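Local coordinates for protein glycerophosphodiester phosphodiesterase (PDB 3NO3) that belongs to the glycerophosphodiester phosphodiesterase family and folds as a TIM-type barrel with a magnesium ion bound at its metal site, at residues A[87-92]-A[122-127]; A[98-103]-A[130-135]. All coordinates share one frame; numbering follows the deposited sequence.

In the fold
Interaction 1 packs two outer helices, 85-94 and 110-126, against each other; interaction 2 pairs the strands that follow them, 99-104 and 133-137. Their centres lie about 10 Å apart, and their segments alternate along the chain, since each helix is followed by its strand; helix 110-126 makes the crossover between the two strands. The layers meet directly: Ala92 CB packs on Leu100 CD1 at 3.6 Å, and Val124 CB lies 3.6 Å from Tyr135 OH. Arg132 NH2 and Ala92 O, 3.1 Å apart, probably form a hydrogen bond. Interaction 2 carries Glu103, which binds the magnesium ion together with Glu39 and Asp41, whereas interaction 1 lies on the helical layer behind the strands.

Interaction 1: A[87-92]-A[122-127]; sequences QYLKRA and QMVKRM
Met123, a selenomethionine like Met127, meets Leu89 through its CG methylene, which lies 3.8 Å from Leu89 CD1. Its chain bends at both chi2 and chi3, and the two side chains meet at a slant. The next residue, Val124, which faces the barrel strands, offers a single branch, CG2, to the same leucine methyl, with CG2 and Leu89 CD1 4.1 Å apart and the side chains crossing at about a right angle. Leu89 CD1 thus touches two consecutive residues of the helix, Met123 and Val124, which meet it from different directions.

Met127, just past the last helical residue, makes the broadest approach from its side. Its CB and CG both lie 4.0 Å from Leu89 CB, and its CG also comes near Leu89 CD1. With CG beside its own backbone N (chi1 -59°) and further bends of the same sign at chi2 and chi3, the chain curls along the facing helix until CE sits 3.6 Å from Lys90 N. The same methyl touches Lys90 CB at 3.9 Å, while the rest of the lysine chain leads away. No hydrogen bond spans the two segments, so the grip is apolar, centred on Leu89. A salt bridge from Arg126 to Glu86 ties the helices together beside it.

Leu89 also packs on Leu100 and on Leu129, and Val124 reaches Phe102, Thr133 and Tyr135. Tyr88 and Arg91 turn instead to helix 24-32. The contact thus joins helices 85-94 and 110-126 as neighbours, both resting on strand 99-104, with helix 110-126 reaching over to strand 133-137.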
# COMPACT_ATOMS: atom_id res chain seq x y z
N GLN A 87 2.82 -16.23 3.08
CA GLN A 87 1.39 -16.66 2.99
C GLN A 87 0.53 -15.67 2.21
O GLN A 87 -0.38 -16.06 1.42
CB GLN A 87 0.80 -16.83 4.39
CG GLN A 87 1.31 -18.08 5.12
CD GLN A 87 1.18 -18.03 6.61
OE1 GLN A 87 0.59 -17.09 7.18
NE2 GLN A 87 1.69 -19.06 7.27
N TYR A 88 0.77 -14.39 2.45
CA TYR A 88 -0.01 -13.31 1.80
C TYR A 88 0.21 -13.37 0.32
O TYR A 88 -0.77 -13.34 -0.46
CB TYR A 88 0.35 -11.92 2.38
CG TYR A 88 -0.85 -11.01 2.59
CD1 TYR A 88 -1.71 -11.23 3.65
CD2 TYR A 88 -1.12 -9.95 1.74
CE1 TYR A 88 -2.83 -10.42 3.88
CE2 TYR A 88 -2.24 -9.12 1.97
CZ TYR A 88 -3.07 -9.36 3.04
OH TYR A 88 -4.20 -8.57 3.23
N LEU A 89 1.47 -13.53 -0.08
CA LEU A 89 1.84 -13.64 -1.48
C LEU A 89 1.42 -14.94 -2.14
O LEU A 89 1.06 -14.92 -3.31
CB LEU A 89 3.36 -13.41 -1.65
CG LEU A 89 3.78 -12.01 -1.17
CD1 LEU A 89 5.26 -11.83 -1.41
CD2 LEU A 89 2.95 -10.85 -1.78
N LYS A 90 1.43 -16.07 -1.42
CA LYS A 90 0.96 -17.32 -1.98
C LYS A 90 -0.53 -17.17 -2.36
O LYS A 90 -0.96 -17.62 -3.43
CB LYS A 90 1.18 -18.47 -0.99
CG LYS A 90 0.71 -19.88 -1.41
CD LYS A 90 1.23 -20.97 -0.44
CE LYS A 90 0.61 -22.36 -0.67
NZ LYS A 90 -0.89 -22.39 -0.50
N ARG A 91 -1.31 -16.53 -1.50
CA ARG A 91 -2.74 -16.31 -1.80
C ARG A 91 -2.92 -15.31 -2.96
O ARG A 91 -3.69 -15.57 -3.88
CB ARG A 91 -3.49 -15.82 -0.54
CG ARG A 91 -5.04 -15.72 -0.69
CD ARG A 91 -5.69 -17.06 -0.81
NE ARG A 91 -7.08 -17.02 -1.25
CZ ARG A 91 -7.50 -17.04 -2.52
NH1 ARG A 91 -6.68 -17.05 -3.57
NH2 ARG A 91 -8.81 -17.03 -2.76
N ALA A 92 -2.15 -14.23 -2.93
CA ALA A 92 -2.21 -13.18 -3.97
C ALA A 92 -1.85 -13.70 -5.34
O ALA A 92 -2.46 -13.27 -6.34
CB ALA A 92 -1.32 -12.01 -3.59
N GLN A 122 13.42 -9.72 -2.50
CA GLN A 122 13.76 -11.13 -2.65
C GLN A 122 12.54 -12.07 -2.52
O GLN A 122 12.38 -13.00 -3.32
CB GLN A 122 14.88 -11.52 -1.67
CG GLN A 122 16.24 -10.90 -2.09
CD GLN A 122 17.34 -11.12 -1.11
OE1 GLN A 122 17.14 -11.63 -0.01
NE2 GLN A 122 18.56 -10.75 -1.51
N MSE A 123 11.69 -11.80 -1.55
CA MSE A 123 10.47 -12.58 -1.36
C MSE A 123 9.50 -12.40 -2.53
O MSE A 123 8.99 -13.40 -3.07
CB MSE A 123 9.79 -12.21 -0.08
CG MSE A 123 8.48 -13.00 0.22
SE MSE A 123 8.76 -14.89 0.43
CE MSE A 123 9.57 -14.78 2.19
N VAL A 124 9.27 -11.14 -2.93
CA VAL A 124 8.39 -10.82 -4.07
C VAL A 124 8.90 -11.51 -5.33
O VAL A 124 8.10 -12.11 -6.07
CB VAL A 124 8.22 -9.29 -4.24
CG1 VAL A 124 7.48 -8.94 -5.56
CG2 VAL A 124 7.41 -8.75 -3.02
N LYS A 125 10.21 -11.49 -5.52
CA LYS A 125 10.83 -12.15 -6.66
C LYS A 125 10.61 -13.66 -6.63
O LYS A 125 10.17 -14.24 -7.65
CB LYS A 125 12.34 -11.89 -6.70
CG LYS A 125 13.05 -12.44 -7.90
CD LYS A 125 14.56 -12.19 -7.83
CE LYS A 125 15.29 -12.96 -8.90
NZ LYS A 125 16.76 -12.82 -8.79
N ARG A 126 10.94 -14.31 -5.52
CA ARG A 126 10.76 -15.79 -5.48
C ARG A 126 9.30 -16.23 -5.54
O ARG A 126 9.04 -17.34 -6.01
CB ARG A 126 11.56 -16.47 -4.35
CG ARG A 126 10.95 -16.65 -3.03
CD ARG A 126 11.77 -17.65 -2.17
NE ARG A 126 11.16 -17.80 -0.86
CZ ARG A 126 10.07 -18.51 -0.59
NH1 ARG A 126 9.41 -19.16 -1.52
NH2 ARG A 126 9.62 -18.52 0.66
N MSE A 127 8.36 -15.35 -5.12
CA MSE A 127 6.94 -15.66 -5.23
C MSE A 127 6.32 -15.30 -6.59
O MSE A 127 5.12 -15.49 -6.80
CB MSE A 127 6.16 -15.01 -4.08
CG MSE A 127 6.61 -15.47 -2.71
SE MSE A 127 6.49 -17.33 -2.39
CE MSE A 127 4.59 -17.41 -2.49

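Interaction 2: A[98-103]-A[130-135]; sequences IRLIFE and AKRTDY. With MG (magnesium ion), chain B.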
# COMPACT_ATOMS: atom_id res chain seq x y z
N ILE A 98 -5.54 -8.45 -9.43
CA ILE A 98 -5.31 -7.38 -8.48
C ILE A 98 -3.84 -7.02 -8.29
O ILE A 98 -2.97 -7.87 -8.30
CB ILE A 98 -6.03 -7.69 -7.16
CG1 ILE A 98 -6.31 -6.41 -6.35
CG2 ILE A 98 -5.31 -8.74 -6.34
CD1 ILE A 98 -7.60 -6.55 -5.55
N ARG A 99 -3.61 -5.72 -8.21
CA ARG A 99 -2.32 -5.13 -7.97
C ARG A 99 -2.03 -5.16 -6.47
O ARG A 99 -2.93 -4.93 -5.66
CB ARG A 99 -2.37 -3.67 -8.42
CG ARG A 99 -1.08 -3.07 -8.70
CD ARG A 99 -0.63 -3.47 -10.08
NE ARG A 99 0.68 -2.90 -10.28
CZ ARG A 99 1.46 -3.15 -11.31
NH1 ARG A 99 1.05 -3.95 -12.32
NH2 ARG A 99 2.64 -2.54 -11.34
N LEU A 100 -0.78 -5.45 -6.10
CA LEU A 100 -0.37 -5.56 -4.71
C LEU A 100 0.32 -4.27 -4.31
O LEU A 100 1.36 -3.94 -4.85
CB LEU A 100 0.52 -6.80 -4.55
CG LEU A 100 -0.15 -8.12 -5.03
CD1 LEU A 100 0.77 -9.25 -4.72
CD2 LEU A 100 -1.55 -8.34 -4.32
N ILE A 101 -0.29 -3.52 -3.38
CA ILE A 101 0.23 -2.24 -2.93
C ILE A 101 0.91 -2.49 -1.57
O ILE A 101 0.27 -2.58 -0.55
CB ILE A 101 -0.87 -1.14 -2.84
CG1 ILE A 101 -1.69 -1.06 -4.15
CG2 ILE A 101 -0.23 0.19 -2.53
CD1 ILE A 101 -0.90 -0.81 -5.44
N PHE A 102 2.23 -2.64 -1.60
CA PHE A 102 3.04 -3.21 -0.53
C PHE A 102 3.60 -2.03 0.22
O PHE A 102 4.49 -1.36 -0.29
CB PHE A 102 4.14 -4.03 -1.24
CG PHE A 102 5.09 -4.83 -0.36
CD1 PHE A 102 5.89 -4.27 0.66
CD2 PHE A 102 5.30 -6.17 -0.66
CE1 PHE A 102 6.79 -5.03 1.36
CE2 PHE A 102 6.20 -6.94 0.05
CZ PHE A 102 6.93 -6.38 1.06
N GLU A 103 3.07 -1.75 1.41
CA GLU A 103 3.67 -0.77 2.30
C GLU A 103 4.75 -1.42 3.17
O GLU A 103 4.42 -2.25 4.03
CB GLU A 103 2.65 -0.04 3.18
CG GLU A 103 3.36 1.02 4.02
CD GLU A 103 2.46 1.91 4.88
OE1 GLU A 103 1.23 1.97 4.68
OE2 GLU A 103 3.03 2.60 5.74
N ALA A 130 6.74 -9.79 -8.99
CA ALA A 130 7.37 -8.48 -9.23
C ALA A 130 6.61 -7.61 -10.24
O ALA A 130 6.58 -6.39 -10.11
CB ALA A 130 8.85 -8.65 -9.66
N LYS A 131 5.99 -8.23 -11.25
CA LYS A 131 5.15 -7.52 -12.22
C LYS A 131 3.90 -6.89 -11.64
O LYS A 131 3.40 -5.95 -12.23
CB LYS A 131 4.71 -8.40 -13.39
CG LYS A 131 5.82 -8.93 -14.27
CD LYS A 131 5.23 -9.96 -15.30
CE LYS A 131 6.24 -10.38 -16.35
NZ LYS A 131 7.49 -10.89 -15.70
N ARG A 132 3.40 -7.41 -10.52
CA ARG A 132 2.12 -6.93 -9.95
C ARG A 132 2.27 -6.24 -8.60
O ARG A 132 1.25 -5.88 -8.02
CB ARG A 132 1.14 -8.11 -9.79
CG ARG A 132 0.86 -8.90 -10.97
CD ARG A 132 0.05 -10.21 -10.69
NE ARG A 132 -0.88 -10.02 -9.62
CZ ARG A 132 -1.44 -10.99 -8.90
NH1 ARG A 132 -1.30 -12.31 -9.17
NH2 ARG A 132 -2.22 -10.59 -7.91
N THR A 133 3.49 -5.98 -8.13
CA THR A 133 3.74 -5.40 -6.83
C THR A 133 4.37 -4.01 -6.93
O THR A 133 5.46 -3.83 -7.50
CB THR A 133 4.65 -6.34 -5.97
OG1 THR A 133 4.05 -7.65 -5.90
CG2 THR A 133 4.86 -5.79 -4.58
N ASP A 134 3.67 -3.04 -6.35
CA ASP A 134 4.08 -1.64 -6.26
C ASP A 134 4.44 -1.36 -4.80
O ASP A 134 3.79 -1.87 -3.90
CB ASP A 134 2.91 -0.71 -6.64
CG ASP A 134 2.41 -0.91 -8.06
OD1 ASP A 134 3.01 -1.65 -8.90
OD2 ASP A 134 1.37 -0.28 -8.34
N TYR A 135 5.51 -0.60 -4.55
CA TYR A 135 5.98 -0.34 -3.20
C TYR A 135 5.64 1.09 -2.76
O TYR A 135 5.69 2.06 -3.58
CB TYR A 135 7.51 -0.53 -3.12
CG TYR A 135 7.96 -1.92 -3.47
CD1 TYR A 135 7.73 -2.99 -2.59
CD2 TYR A 135 8.62 -2.19 -4.66
CE1 TYR A 135 8.14 -4.29 -2.89
CE2 TYR A 135 9.02 -3.53 -5.00
CZ TYR A 135 8.76 -4.57 -4.10
OH TYR A 135 9.19 -5.87 -4.38
MG MG B . -0.52 1.13 5.17
O HOH W 1 4.42 -3.74 -13.88
O HOH W 2 -2.39 0.26 5.79
O HOH W 3 -0.39 1.85 7.18
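Asp134 OD1 is gripped by two nitrogens of Arg99, NH2 at 2.6 Å and NE at 3.0 Å, in a side-on salt bridge. NH2 uses the syn lone pair of OD1, whereas NE meets this oxygen from above the carboxylate plane; the two flat groups stand 58° apart. The bend at chi2 (81°) brings the arginine chain back across Arg132 O, which lies over one guanidinium face.

A second arginine bridges the strands where their pairing begins: Arg132 NE and NH2 both donate to Ile98 O, NH2 the nearer at 2.8 Å and also donating to Ala92 O of helix 85-94. From there the strands pair in parallel through Leu100 N to Arg132 O, Asp134 N to Leu100 O and Phe102 N to Asp134 O.

On the helix side, the edge of the Tyr135 ring points at the face of Phe102, a T-shaped pair with centroids 5.3 Å apart and planes at 68°, while Thr133 CG2 packs on Phe102 CB at 3.8 Å.

At the far end, the extended Glu103 chain places OE1 2.0 Å from the magnesium ion, which Glu39, Asp41 and waters 2 and 3 also bind. Parallel neighbours joined through helix 110-126 form a beta-alpha-beta unit of the TIM barrel, and Glu103 lies near the C-terminal end of its strand, where TIM barrels carry their functional sites.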